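Side-chain contacts in copper-containing nitrite reductase (Hyphomicrobium denitrificans 1NES1, PDB 6TFO), which probably reduces nitrite to nitric oxide with electrons from a cytochrome c, passing them between protein-bound copper ions: residues G41-I46 and N74-Q79; R138-S143 and L180-T185; V208-K213 and A237-D242. One frame throughout, in Å; residues are numbered along the deposited sequence.

Contact 1 of 3, residues G41-I46 and N74-Q79; sequences GRMVYI and NGEGAQ
M43 reaches from its strand toward the loop that leads to the copper ligand H80, and its terminal methyl does all the touching. CE lies 3.8 Å from CB of A78, an apolar contact, and 4.2 Å from OE2 of E76. The methionine and glutamate side chains cross at about a right angle, with the methyl meeting one carboxylate oxygen. CG of M43 stands anti to the backbone N (chi1 -160°) and the next torsion is also extended, which carries the sulfur well clear of the strand before the chain bends at its end.

The glutamate is shaped differently, its chain folding back at chi2 (-58°) over its own loop. There OE2 accepts a hydrogen bond from the backbone N of A78 at 2.8 Å, on the anti side and tilted out of the carboxylate plane, and is also hydrogen-bonded to NE2 of H80. E76 is thus a second-shell residue that probably fixes the rotation of the histidine ring. Across the same turn, ND2 of N74 donates to O of A78 at 2.7 Å.

The contact belongs to the N-terminal cupredoxin domain, close to its type 1 copper. M43 lies on strand 42-48, outermost within this chain in a mixed sheet, next to strand 30-39, and the facing loop runs from strand 67-73 to strand 83-84; I38 of a second subunit packs against both M43 and E76.

Contact 2 of 3, residues R138-S143 and L180-T185; sequences RAEMPS and LDDKTT
A type I beta turn, D181 to T184, links two antiparallel strands of the central cupredoxin domain, and M141 of the linker 138-143 rests against its tip. L180 and D181 both face T184, a classic beta bulge at the base of the turn.

One hydrogen bond joins the two segments: N of M141 donates to OD1 of D182 at 3.2 Å, on the syn side of the carboxylate and 18° out of its plane. CG of D182 is anti to its backbone N (chi1 -157°), an orientation that brings the carboxylate toward the linker. The same oxygen lies 3.3 Å from CB of M141, leaving the aspartate beside both the backbone and the root of the methionine side chain. Beyond CB, the methionine bends at chi2 and chi3 and crosses the extended aliphatic chain of K183 at about a right angle. CG of M141 is 3.6 Å from CE of K183, while its CE methyl comes within 4.1 Å of the lysine CG.

The charged ends of K183 and E140 have partners outside the two segments. NZ of K183 forms a salt bridge with D51, and OE2 of E140 does so with R340, which probably eases its nearness to the like-charged D182. This surface contact thus sets the linker after strand 128-134 against the hairpin of strands 166-181 and 184-191, with K183 and T185 bonded through their backbones to G312 in strand 312-313.

Contact 3 of 3, residues V208-K213 and A237-D242; sequences VELHLK and AYTQTD
Van der Waals packing joins strand 207-214 of a cupredoxin beta-sandwich to the loop between strands 225-226 and 246-252, at L210, L212, T239 and T241. CD2 of L210 meets the methyl CG2 of T239 at 4.0 Å, the two side chains crossing at about a right angle. L212 spreads its branches between two threonines: CD1 approaches CB of T239, whereas CD2 lies 3.6 Å from OG1 of T241 and 3.9 Å from its CB. With CG anti to the backbone N (chi1 -158°), L212 extends its fork from the strand to the two threonines. The side chain of L212 comes to about 5 Å, between nearest atoms, from that of H222, a ligand of the type 1 copper.

Polar bonds secure the buried threonine hydroxyls. OG1 of T239 is bonded to A235 O and V224 N, and OG1 of T241 is hydrogen-bonded to the hydroxyl of T247 on strand 246-252. Within the loop, OG1 of T241 donates to O of T239 at 2.6 Å, approaching from above the carbonyl plane, 61° out of it. A valine in place of T241 would probably leave the T247 hydroxyl and the T239 carbonyl without this partner.

The methyl of T241 also touches the strand backbone, its CG2 lying 3.7 Å from O of L212.

Overall arrangement
From the N terminus, the contacts follow one another in series, with neither nesting nor crossing. Contact 1 closes the loop from strand 42-48 to the segment before H80, inside the N-terminal cupredoxin domain. Contact 2 closes the next loop, bringing the linker after that domain against the hairpin of strands 166-181 and 184-191. Contact 3 then joins strand 207-214 to the loop ahead of strand 246-252. Contacts 2 and 3 reach the same sheet, where strands 166-181 and 207-214 are neighbours, though their centres lie about 35 Å apart. Contacts 1 and 3, each near a type 1 copper site, are on opposite sides of the chain's centre, about 58 Å apart between centres.

Contact 1 of 3, residues G41-I46 and N74-Q79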
ATOM      1  N   GLY C  41      11.708  20.253  -2.233  1.00 48.67           N
ATOM      2  CA  GLY C  41      10.699  21.266  -2.606  1.00 47.69           C
ATOM      3  C   GLY C  41      10.783  21.704  -4.055  1.00 53.06           C
ATOM      4  O   GLY C  41      10.130  22.727  -4.401  1.00 49.84           O
ATOM      5  N   ARG C  42      11.518  20.944  -4.885  1.00 54.45           N
ATOM      6  CA  ARG C  42      11.776  21.276  -6.313  1.00 53.29           C
ATOM      7  C   ARG C  42      11.535  20.052  -7.203  1.00 51.27           C
ATOM      8  O   ARG C  42      11.552  18.911  -6.693  1.00 48.89           O
ATOM      9  CB  ARG C  42      13.202  21.815  -6.451  1.00 51.41           C
ATOM     10  CG  ARG C  42      13.316  23.290  -6.126  1.00 53.71           C
ATOM     11  CD  ARG C  42      14.660  23.678  -5.553  1.00 59.49           C
ATOM     12  NE  ARG C  42      15.789  23.244  -6.362  1.00 67.27           N
ATOM     13  CZ  ARG C  42      16.751  22.402  -5.966  1.00 69.22           C
ATOM     14  NH1 ARG C  42      16.745  21.870  -4.750  1.00 74.82           N
ATOM     15  NH2 ARG C  42      17.731  22.097  -6.797  1.00 65.97           N
ATOM     16  N   MET C  43      11.296  20.301  -8.488  1.00 48.81           N
ATOM     17  CA  MET C  43      11.301  19.259  -9.545  1.00 51.55           C
ATOM     18  C   MET C  43      12.755  19.030  -9.972  1.00 51.12           C
ATOM     19  O   MET C  43      13.394  19.998 -10.453  1.00 43.27           O
ATOM     20  CB  MET C  43      10.480  19.720 -10.745  1.00 56.32           C
ATOM     21  CG  MET C  43      10.037  18.598 -11.628  1.00 58.18           C
ATOM     22  SD  MET C  43       9.019  19.322 -12.941  1.00 58.84           S
ATOM     23  CE  MET C  43       7.584  18.269 -12.768  1.00 60.67           C
ATOM     24  N   VAL C  44      13.271  17.815  -9.763  1.00 51.51           N
ATOM     25  CA  VAL C  44      14.732  17.522  -9.845  1.00 50.80           C
ATOM     26  C   VAL C  44      15.008  16.202 -10.578  1.00 51.61           C
ATOM     27  O   VAL C  44      14.070  15.450 -10.936  1.00 48.07           O
ATOM     28  CB  VAL C  44      15.373  17.489  -8.447  1.00 49.58           C
ATOM     29  CG1 VAL C  44      15.253  18.839  -7.761  1.00 52.51           C
ATOM     30  CG2 VAL C  44      14.803  16.369  -7.586  1.00 47.02           C
ATOM     31  N   TYR C  45      16.294  15.958 -10.794  1.00 48.29           N
ATOM     32  CA  TYR C  45      16.843  14.629 -11.119  1.00 47.00           C
ATOM     33  C   TYR C  45      17.279  14.005  -9.795  1.00 46.63           C
ATOM     34  O   TYR C  45      17.828  14.725  -8.943  1.00 44.70           O
ATOM     35  CB  TYR C  45      18.013  14.762 -12.093  1.00 43.49           C
ATOM     36  CG  TYR C  45      17.706  15.371 -13.437  1.00 37.78           C
ATOM     37  CD1 TYR C  45      17.138  14.627 -14.455  1.00 38.10           C
ATOM     38  CD2 TYR C  45      18.103  16.660 -13.732  1.00 37.84           C
ATOM     39  CE1 TYR C  45      16.923  15.165 -15.715  1.00 33.82           C
ATOM     40  CE2 TYR C  45      17.893  17.215 -14.980  1.00 37.49           C
ATOM     41  CZ  TYR C  45      17.308  16.462 -15.976  1.00 35.14           C
ATOM     42  OH  TYR C  45      17.094  17.026 -17.198  1.00 36.54           O
ATOM     43  N   ILE C  46      17.005  12.716  -9.622  1.00 45.26           N
ATOM     44  CA  ILE C  46      17.482  11.921  -8.460  1.00 48.91           C
ATOM     45  C   ILE C  46      18.353  10.771  -8.978  1.00 52.99           C
ATOM     46  O   ILE C  46      17.904  10.034  -9.879  1.00 53.82           O
ATOM     47  CB  ILE C  46      16.300  11.419  -7.617  1.00 48.32           C
ATOM     48  CG1 ILE C  46      15.301  12.540  -7.337  1.00 47.66           C
ATOM     49  CG2 ILE C  46      16.816  10.789  -6.328  1.00 47.97           C
ATOM     50  CD1 ILE C  46      13.903  12.052  -7.041  1.00 49.31           C
ATOM     51  N   ASN C  74      11.728   8.428 -16.240  1.00 48.11           N
ATOM     52  CA  ASN C  74      10.619   9.288 -15.763  1.00 44.56           C
ATOM     53  C   ASN C  74      10.076   8.724 -14.441  1.00 44.05           C
ATOM     54  O   ASN C  74       9.616   7.577 -14.438  1.00 41.12           O
ATOM     55  CB  ASN C  74       9.543   9.365 -16.835  1.00 44.07           C
ATOM     56  CG  ASN C  74       8.518  10.433 -16.551  1.00 46.50           C
ATOM     57  OD1 ASN C  74       8.053  10.542 -15.421  1.00 50.05           O
ATOM     58  ND2 ASN C  74       8.158  11.198 -17.572  1.00 41.46           N
ATOM     59  N   GLY C  75      10.138   9.502 -13.359  1.00 47.09           N
ATOM     60  CA  GLY C  75       9.672   9.099 -12.012  1.00 46.40           C
ATOM     61  C   GLY C  75       8.203   9.444 -11.783  1.00 47.79           C
ATOM     62  O   GLY C  75       7.434   8.529 -11.414  1.00 47.67           O
ATOM     63  N   GLU C  76       7.805  10.700 -12.029  1.00 42.37           N
ATOM     64  CA  GLU C  76       6.521  11.265 -11.522  1.00 43.73           C
ATOM     65  C   GLU C  76       5.498  11.536 -12.642  1.00 40.32           C
ATOM     66  O   GLU C  76       4.327  11.638 -12.320  1.00 41.78           O
ATOM     67  CB  GLU C  76       6.816  12.505 -10.685  1.00 44.59           C
ATOM     68  CG  GLU C  76       6.910  13.797 -11.485  1.00 47.82           C
ATOM     69  CD  GLU C  76       7.965  13.798 -12.578  1.00 47.12           C
ATOM     70  OE1 GLU C  76       9.112  13.363 -12.298  1.00 44.78           O
ATOM     71  OE2 GLU C  76       7.623  14.218 -13.702  1.00 47.40           O
ATOM     72  N   GLY C  77       5.893  11.643 -13.907  1.00 40.01           N
ATOM     73  CA  GLY C  77       4.938  11.548 -15.036  1.00 40.41           C
ATOM     74  C   GLY C  77       4.761  12.850 -15.799  1.00 38.35           C
ATOM     75  O   GLY C  77       3.824  12.927 -16.602  1.00 38.92           O
ATOM     76  N   ALA C  78       5.624  13.840 -15.590  1.00 40.22           N
ATOM     77  CA  ALA C  78       5.673  15.046 -16.456  1.00 47.40           C
ATOM     78  C   ALA C  78       6.602  14.749 -17.640  1.00 46.33           C
ATOM     79  O   ALA C  78       7.217  13.698 -17.633  1.00 48.60           O
ATOM     80  CB  ALA C  78       6.117  16.255 -15.672  1.00 45.03           C
ATOM     81  N   GLN C  79       6.661  15.616 -18.645  1.00 47.69           N
ATOM     82  CA  GLN C  79       7.588  15.446 -19.791  1.00 44.64           C
ATOM     83  C   GLN C  79       8.967  15.935 -19.348  1.00 46.15           C
ATOM     84  O   GLN C  79       9.051  16.979 -18.661  1.00 42.69           O
ATOM     85  CB  GLN C  79       7.125  16.188 -21.038  1.00 44.38           C
ATOM     86  CG  GLN C  79       5.810  15.659 -21.576  1.00 49.32           C
ATOM     87  CD  GLN C  79       5.580  16.118 -22.991  1.00 52.26           C
ATOM     88  OE1 GLN C  79       5.992  17.193 -23.404  1.00 56.70           O
ATOM     89  NE2 GLN C  79       4.951  15.261 -23.765  1.00 54.98           N
TER

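Contact 2 of 3, residues R138-S143 and L180-T185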
ATOM      1  N   ARG C 138      40.916   7.752 -14.123  1.00 63.09           N
ATOM      2  CA  ARG C 138      40.145   7.280 -12.946  1.00 69.29           C
ATOM      3  C   ARG C 138      41.022   6.319 -12.132  1.00 69.73           C
ATOM      4  O   ARG C 138      41.527   5.385 -12.728  1.00 67.70           O
ATOM      5  CB  ARG C 138      38.873   6.606 -13.470  1.00 63.44           C
ATOM      6  CG  ARG C 138      37.972   6.008 -12.403  1.00 64.27           C
ATOM      7  CD  ARG C 138      36.662   5.538 -12.995  1.00 59.80           C
ATOM      8  NE  ARG C 138      35.987   6.590 -13.746  1.00 58.89           N
ATOM      9  CZ  ARG C 138      35.039   7.403 -13.271  1.00 58.14           C
ATOM     10  NH1 ARG C 138      34.647   7.331 -12.016  1.00 63.25           N
ATOM     11  NH2 ARG C 138      34.492   8.308 -14.047  1.00 60.59           N
ATOM     12  N   ALA C 139      41.224   6.563 -10.835  1.00 82.61           N
ATOM     13  CA  ALA C 139      41.863   5.600  -9.893  1.00 85.38           C
ATOM     14  C   ALA C 139      40.917   4.411  -9.648  1.00 84.06           C
ATOM     15  O   ALA C 139      39.700   4.589  -9.783  1.00 85.05           O
ATOM     16  CB  ALA C 139      42.233   6.290  -8.598  1.00 86.24           C
ATOM     17  N   GLU C 140      41.452   3.221  -9.377  1.00 82.08           N
ATOM     18  CA  GLU C 140      40.633   2.048  -8.963  1.00 81.82           C
ATOM     19  C   GLU C 140      40.494   2.096  -7.442  1.00 74.32           C
ATOM     20  O   GLU C 140      41.455   2.504  -6.792  1.00 80.47           O
ATOM     21  CB  GLU C 140      41.231   0.721  -9.434  1.00 91.53           C
ATOM     22  CG  GLU C 140      40.169  -0.202  -9.988  1.00 97.15           C
ATOM     23  CD  GLU C 140      40.681  -1.528 -10.513  1.00 99.89           C
ATOM     24  OE1 GLU C 140      41.800  -1.563 -11.064  1.00 95.36           O
ATOM     25  OE2 GLU C 140      39.942  -2.519 -10.379  1.00106.20           O
ATOM     26  N   MET C 141      39.334   1.729  -6.908  1.00 65.46           N
ATOM     27  CA  MET C 141      39.095   1.732  -5.446  1.00 67.97           C
ATOM     28  C   MET C 141      39.894   0.599  -4.809  1.00 65.11           C
ATOM     29  O   MET C 141      39.714  -0.548  -5.180  1.00 70.50           O
ATOM     30  CB  MET C 141      37.606   1.567  -5.123  1.00 79.07           C
ATOM     31  CG  MET C 141      36.931   2.885  -4.770  1.00 84.59           C
ATOM     32  SD  MET C 141      37.621   3.603  -3.249  1.00 95.35           S
ATOM     33  CE  MET C 141      36.583   2.803  -2.020  1.00 89.11           C
ATOM     34  N   PRO C 142      40.818   0.862  -3.859  1.00 60.86           N
ATOM     35  CA  PRO C 142      41.495  -0.224  -3.146  1.00 58.49           C
ATOM     36  C   PRO C 142      40.494  -1.280  -2.646  1.00 48.49           C
ATOM     37  O   PRO C 142      39.552  -0.939  -2.040  1.00 44.32           O
ATOM     38  CB  PRO C 142      42.234   0.453  -1.976  1.00 58.60           C
ATOM     39  CG  PRO C 142      41.930   1.950  -2.086  1.00 59.36           C
ATOM     40  CD  PRO C 142      41.287   2.189  -3.438  1.00 58.04           C
ATOM     41  N   SER C 143      40.727  -2.547  -2.946  1.00 51.46           N
ATOM     42  CA  SER C 143      39.794  -3.650  -2.615  1.00 56.08           C
ATOM     43  C   SER C 143      39.814  -3.902  -1.105  1.00 57.97           C
ATOM     44  O   SER C 143      40.772  -3.532  -0.444  1.00 61.83           O
ATOM     45  CB  SER C 143      40.100  -4.894  -3.401  1.00 56.55           C
ATOM     46  OG  SER C 143      41.226  -5.546  -2.871  1.00 63.33           O
ATOM     47  N   LEU C 180      33.445  -8.549  -5.480  1.00 45.92           N
ATOM     48  CA  LEU C 180      32.448  -8.753  -6.567  1.00 43.71           C
ATOM     49  C   LEU C 180      32.536  -7.576  -7.549  1.00 47.70           C
ATOM     50  O   LEU C 180      32.470  -7.803  -8.767  1.00 48.33           O
ATOM     51  CB  LEU C 180      31.054  -8.879  -5.948  1.00 42.79           C
ATOM     52  CG  LEU C 180      29.857  -8.835  -6.905  1.00 43.78           C
ATOM     53  CD1 LEU C 180      29.983  -9.891  -7.992  1.00 45.89           C
ATOM     54  CD2 LEU C 180      28.553  -9.038  -6.143  1.00 40.86           C
ATOM     55  N   ASP C 181      32.691  -6.359  -7.038  1.00 47.56           N
ATOM     56  CA  ASP C 181      32.835  -5.128  -7.858  1.00 48.27           C
ATOM     57  C   ASP C 181      33.745  -4.185  -7.073  1.00 52.02           C
ATOM     58  O   ASP C 181      34.138  -4.554  -5.949  1.00 55.56           O
ATOM     59  CB  ASP C 181      31.443  -4.566  -8.189  1.00 51.67           C
ATOM     60  CG  ASP C 181      31.319  -3.639  -9.387  1.00 46.70           C
ATOM     61  OD1 ASP C 181      32.349  -3.081  -9.820  1.00 49.02           O
ATOM     62  OD2 ASP C 181      30.169  -3.481  -9.870  1.00 42.53           O
ATOM     63  N   ASP C 182      34.056  -3.028  -7.654  1.00 52.16           N
ATOM     64  CA  ASP C 182      34.932  -1.931  -7.178  1.00 55.41           C
ATOM     65  C   ASP C 182      34.777  -1.646  -5.664  1.00 59.60           C
ATOM     66  O   ASP C 182      35.816  -1.485  -4.967  1.00 58.71           O
ATOM     67  CB  ASP C 182      34.569  -0.730  -8.053  1.00 59.92           C
ATOM     68  CG  ASP C 182      35.618   0.350  -8.179  1.00 68.21           C
ATOM     69  OD1 ASP C 182      36.808   0.074  -7.916  1.00 71.95           O
ATOM     70  OD2 ASP C 182      35.220   1.469  -8.524  1.00 74.23           O
ATOM     71  N   LYS C 183      33.538  -1.520  -5.176  1.00 60.31           N
ATOM     72  CA  LYS C 183      33.211  -1.148  -3.763  1.00 59.78           C
ATOM     73  C   LYS C 183      32.170  -2.107  -3.181  1.00 56.08           C
ATOM     74  O   LYS C 183      31.448  -1.722  -2.227  1.00 52.17           O
ATOM     75  CB  LYS C 183      32.620   0.261  -3.674  1.00 67.88           C
ATOM     76  CG  LYS C 183      33.480   1.392  -4.223  1.00 77.61           C
ATOM     77  CD  LYS C 183      32.676   2.661  -4.463  1.00 82.19           C
ATOM     78  CE  LYS C 183      33.479   3.747  -5.148  1.00 84.68           C
ATOM     79  NZ  LYS C 183      32.975   5.087  -4.772  1.00 86.18           N
ATOM     80  N   THR C 184      32.070  -3.318  -3.731  1.00 50.12           N
ATOM     81  CA  THR C 184      31.016  -4.283  -3.330  1.00 48.22           C
ATOM     82  C   THR C 184      31.630  -5.671  -3.173  1.00 48.97           C
ATOM     83  O   THR C 184      32.493  -6.057  -3.981  1.00 50.21           O
ATOM     84  CB  THR C 184      29.751  -4.170  -4.200  1.00 46.47           C
ATOM     85  OG1 THR C 184      29.235  -5.449  -4.549  1.00 51.42           O
ATOM     86  CG2 THR C 184      29.951  -3.342  -5.444  1.00 42.55           C
ATOM     87  N   THR C 185      31.231  -6.351  -2.099  1.00 49.94           N
ATOM     88  CA  THR C 185      31.762  -7.677  -1.697  1.00 50.26           C
ATOM     89  C   THR C 185      30.604  -8.674  -1.686  1.00 48.43           C
ATOM     90  O   THR C 185      29.455  -8.256  -1.891  1.00 47.80           O
ATOM     91  CB  THR C 185      32.525  -7.566  -0.373  1.00 48.59           C
ATOM     92  OG1 THR C 185      31.593  -7.278   0.664  1.00 45.59           O
ATOM     93  CG2 THR C 185      33.596  -6.497  -0.410  1.00 48.73           C
TER

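Contact 3 of 3, residues V208-K213 and A237-D242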
ATOM      1  N   VAL C 208      42.171 -40.959 -12.400  1.00 62.66           N
ATOM      2  CA  VAL C 208      42.197 -39.708 -11.579  1.00 58.25           C
ATOM      3  C   VAL C 208      41.973 -40.108 -10.120  1.00 57.87           C
ATOM      4  O   VAL C 208      40.931 -40.770  -9.829  1.00 56.24           O
ATOM      5  CB  VAL C 208      41.166 -38.669 -12.066  1.00 55.21           C
ATOM      6  CG1 VAL C 208      41.045 -37.498 -11.110  1.00 53.87           C
ATOM      7  CG2 VAL C 208      41.485 -38.173 -13.477  1.00 52.42           C
ATOM      8  N   GLU C 209      42.969 -39.806  -9.281  1.00 55.96           N
ATOM      9  CA  GLU C 209      42.941 -39.953  -7.805  1.00 58.09           C
ATOM     10  C   GLU C 209      42.633 -38.571  -7.236  1.00 57.59           C
ATOM     11  O   GLU C 209      43.571 -37.745  -7.104  1.00 60.31           O
ATOM     12  CB  GLU C 209      44.272 -40.483  -7.273  1.00 58.53           C
ATOM     13  CG  GLU C 209      44.348 -40.584  -5.760  1.00 60.26           C
ATOM     14  CD  GLU C 209      45.742 -40.917  -5.258  1.00 62.72           C
ATOM     15  OE1 GLU C 209      46.209 -40.283  -4.299  1.00 60.59           O
ATOM     16  OE2 GLU C 209      46.376 -41.798  -5.857  1.00 77.52           O
ATOM     17  N   LEU C 210      41.350 -38.314  -6.979  1.00 57.58           N
ATOM     18  CA  LEU C 210      40.870 -36.984  -6.538  1.00 60.19           C
ATOM     19  C   LEU C 210      40.805 -36.934  -5.019  1.00 57.34           C
ATOM     20  O   LEU C 210      40.070 -37.758  -4.435  1.00 49.73           O
ATOM     21  CB  LEU C 210      39.489 -36.677  -7.099  1.00 59.11           C
ATOM     22  CG  LEU C 210      39.052 -35.265  -6.735  1.00 63.01           C
ATOM     23  CD1 LEU C 210      39.426 -34.283  -7.836  1.00 61.07           C
ATOM     24  CD2 LEU C 210      37.575 -35.242  -6.426  1.00 66.19           C
ATOM     25  N   HIS C 211      41.525 -35.976  -4.442  1.00 55.60           N
ATOM     26  CA  HIS C 211      41.442 -35.601  -3.010  1.00 58.78           C
ATOM     27  C   HIS C 211      40.647 -34.295  -2.903  1.00 60.10           C
ATOM     28  O   HIS C 211      41.113 -33.284  -3.483  1.00 65.98           O
ATOM     29  CB  HIS C 211      42.852 -35.477  -2.440  1.00 58.95           C
ATOM     30  CG  HIS C 211      43.543 -36.787  -2.283  1.00 63.85           C
ATOM     31  ND1 HIS C 211      43.792 -37.348  -1.040  1.00 67.56           N
ATOM     32  CD2 HIS C 211      44.022 -37.659  -3.194  1.00 62.12           C
ATOM     33  CE1 HIS C 211      44.407 -38.502  -1.197  1.00 62.60           C
ATOM     34  NE2 HIS C 211      44.563 -38.713  -2.510  1.00 59.78           N
ATOM     35  N   LEU C 212      39.482 -34.315  -2.244  1.00 60.08           N
ATOM     36  CA  LEU C 212      38.724 -33.077  -1.899  1.00 58.88           C
ATOM     37  C   LEU C 212      38.862 -32.789  -0.396  1.00 57.41           C
ATOM     38  O   LEU C 212      38.285 -33.563   0.407  1.00 55.91           O
ATOM     39  CB  LEU C 212      37.261 -33.224  -2.327  1.00 57.23           C
ATOM     40  CG  LEU C 212      36.523 -31.898  -2.520  1.00 60.79           C
ATOM     41  CD1 LEU C 212      35.387 -32.045  -3.524  1.00 62.09           C
ATOM     42  CD2 LEU C 212      35.986 -31.373  -1.193  1.00 63.55           C
ATOM     43  N   LYS C 213      39.613 -31.728  -0.053  1.00 53.92           N
ATOM     44  CA  LYS C 213      39.759 -31.153   1.314  1.00 51.74           C
ATOM     45  C   LYS C 213      38.764 -29.993   1.471  1.00 54.25           C
ATOM     46  O   LYS C 213      38.922 -29.019   0.729  1.00 59.13           O
ATOM     47  CB  LYS C 213      41.191 -30.656   1.547  1.00 47.07           C
ATOM     48  N   ALA C 237      28.618 -38.532  -5.132  1.00 51.85           N
ATOM     49  CA  ALA C 237      28.188 -39.539  -4.139  1.00 55.70           C
ATOM     50  C   ALA C 237      29.364 -40.034  -3.281  1.00 56.27           C
ATOM     51  O   ALA C 237      29.100 -40.755  -2.317  1.00 67.80           O
ATOM     52  CB  ALA C 237      27.501 -40.690  -4.833  1.00 57.22           C
ATOM     53  N   TYR C 238      30.612 -39.705  -3.620  1.00 60.76           N
ATOM     54  CA  TYR C 238      31.828 -40.168  -2.896  1.00 63.18           C
ATOM     55  C   TYR C 238      32.549 -38.973  -2.254  1.00 60.14           C
ATOM     56  O   TYR C 238      33.496 -39.237  -1.489  1.00 56.72           O
ATOM     57  CB  TYR C 238      32.783 -40.932  -3.836  1.00 69.41           C
ATOM     58  CG  TYR C 238      32.168 -42.089  -4.592  1.00 66.13           C
ATOM     59  CD1 TYR C 238      31.414 -41.874  -5.736  1.00 59.93           C
ATOM     60  CD2 TYR C 238      32.328 -43.397  -4.165  1.00 66.42           C
ATOM     61  CE1 TYR C 238      30.822 -42.917  -6.426  1.00 62.74           C
ATOM     62  CE2 TYR C 238      31.758 -44.458  -4.854  1.00 65.73           C
ATOM     63  CZ  TYR C 238      31.008 -44.218  -5.994  1.00 65.43           C
ATOM     64  OH  TYR C 238      30.418 -45.232  -6.695  1.00 61.98           O
ATOM     65  N   THR C 239      32.162 -37.722  -2.561  1.00 59.55           N
ATOM     66  CA  THR C 239      32.954 -36.503  -2.205  1.00 58.51           C
ATOM     67  C   THR C 239      32.164 -35.525  -1.321  1.00 51.59           C
ATOM     68  O   THR C 239      32.632 -34.373  -1.169  1.00 51.10           O
ATOM     69  CB  THR C 239      33.508 -35.797  -3.455  1.00 59.92           C
ATOM     70  OG1 THR C 239      32.460 -35.522  -4.389  1.00 50.57           O
ATOM     71  CG2 THR C 239      34.584 -36.623  -4.126  1.00 67.13           C
ATOM     72  N   GLN C 240      31.037 -35.942  -0.736  1.00 53.62           N
ATOM     73  CA  GLN C 240      30.296 -35.114   0.259  1.00 47.31           C
ATOM     74  C   GLN C 240      31.213 -35.009   1.478  1.00 45.44           C
ATOM     75  O   GLN C 240      31.314 -35.994   2.223  1.00 50.56           O
ATOM     76  CB  GLN C 240      28.931 -35.711   0.603  1.00 42.46           C
ATOM     77  CG  GLN C 240      27.963 -35.764  -0.574  1.00 46.93           C
ATOM     78  CD  GLN C 240      27.508 -34.418  -1.086  1.00 49.24           C
ATOM     79  OE1 GLN C 240      27.108 -33.547  -0.320  1.00 54.64           O
ATOM     80  NE2 GLN C 240      27.535 -34.251  -2.401  1.00 50.54           N
ATOM     81  N   THR C 241      31.899 -33.880   1.630  1.00 46.31           N
ATOM     82  CA  THR C 241      33.019 -33.695   2.590  1.00 50.19           C
ATOM     83  C   THR C 241      32.614 -32.698   3.690  1.00 55.73           C
ATOM     84  O   THR C 241      32.332 -31.509   3.353  1.00 48.85           O
ATOM     85  CB  THR C 241      34.268 -33.193   1.860  1.00 52.05           C
ATOM     86  OG1 THR C 241      34.462 -34.003   0.700  1.00 48.53           O
ATOM     87  CG2 THR C 241      35.496 -33.197   2.742  1.00 52.74           C
ATOM     88  N   ASP C 242      32.600 -33.148   4.955  1.00 48.60           N
ATOM     89  CA  ASP C 242      32.326 -32.262   6.116  1.00 47.40           C
ATOM     90  C   ASP C 242      33.450 -31.236   6.196  1.00 49.39           C
ATOM     91  O   ASP C 242      34.536 -31.467   5.672  1.00 40.38           O
ATOM     92  CB  ASP C 242      32.202 -33.052   7.417  1.00 47.67           C
ATOM     93  CG  ASP C 242      30.929 -33.877   7.496  1.00 54.31           C
ATOM     94  OD1 ASP C 242      29.957 -33.569   6.757  1.00 54.48           O
ATOM     95  OD2 ASP C 242      30.922 -34.831   8.289  1.00 64.65           O
TER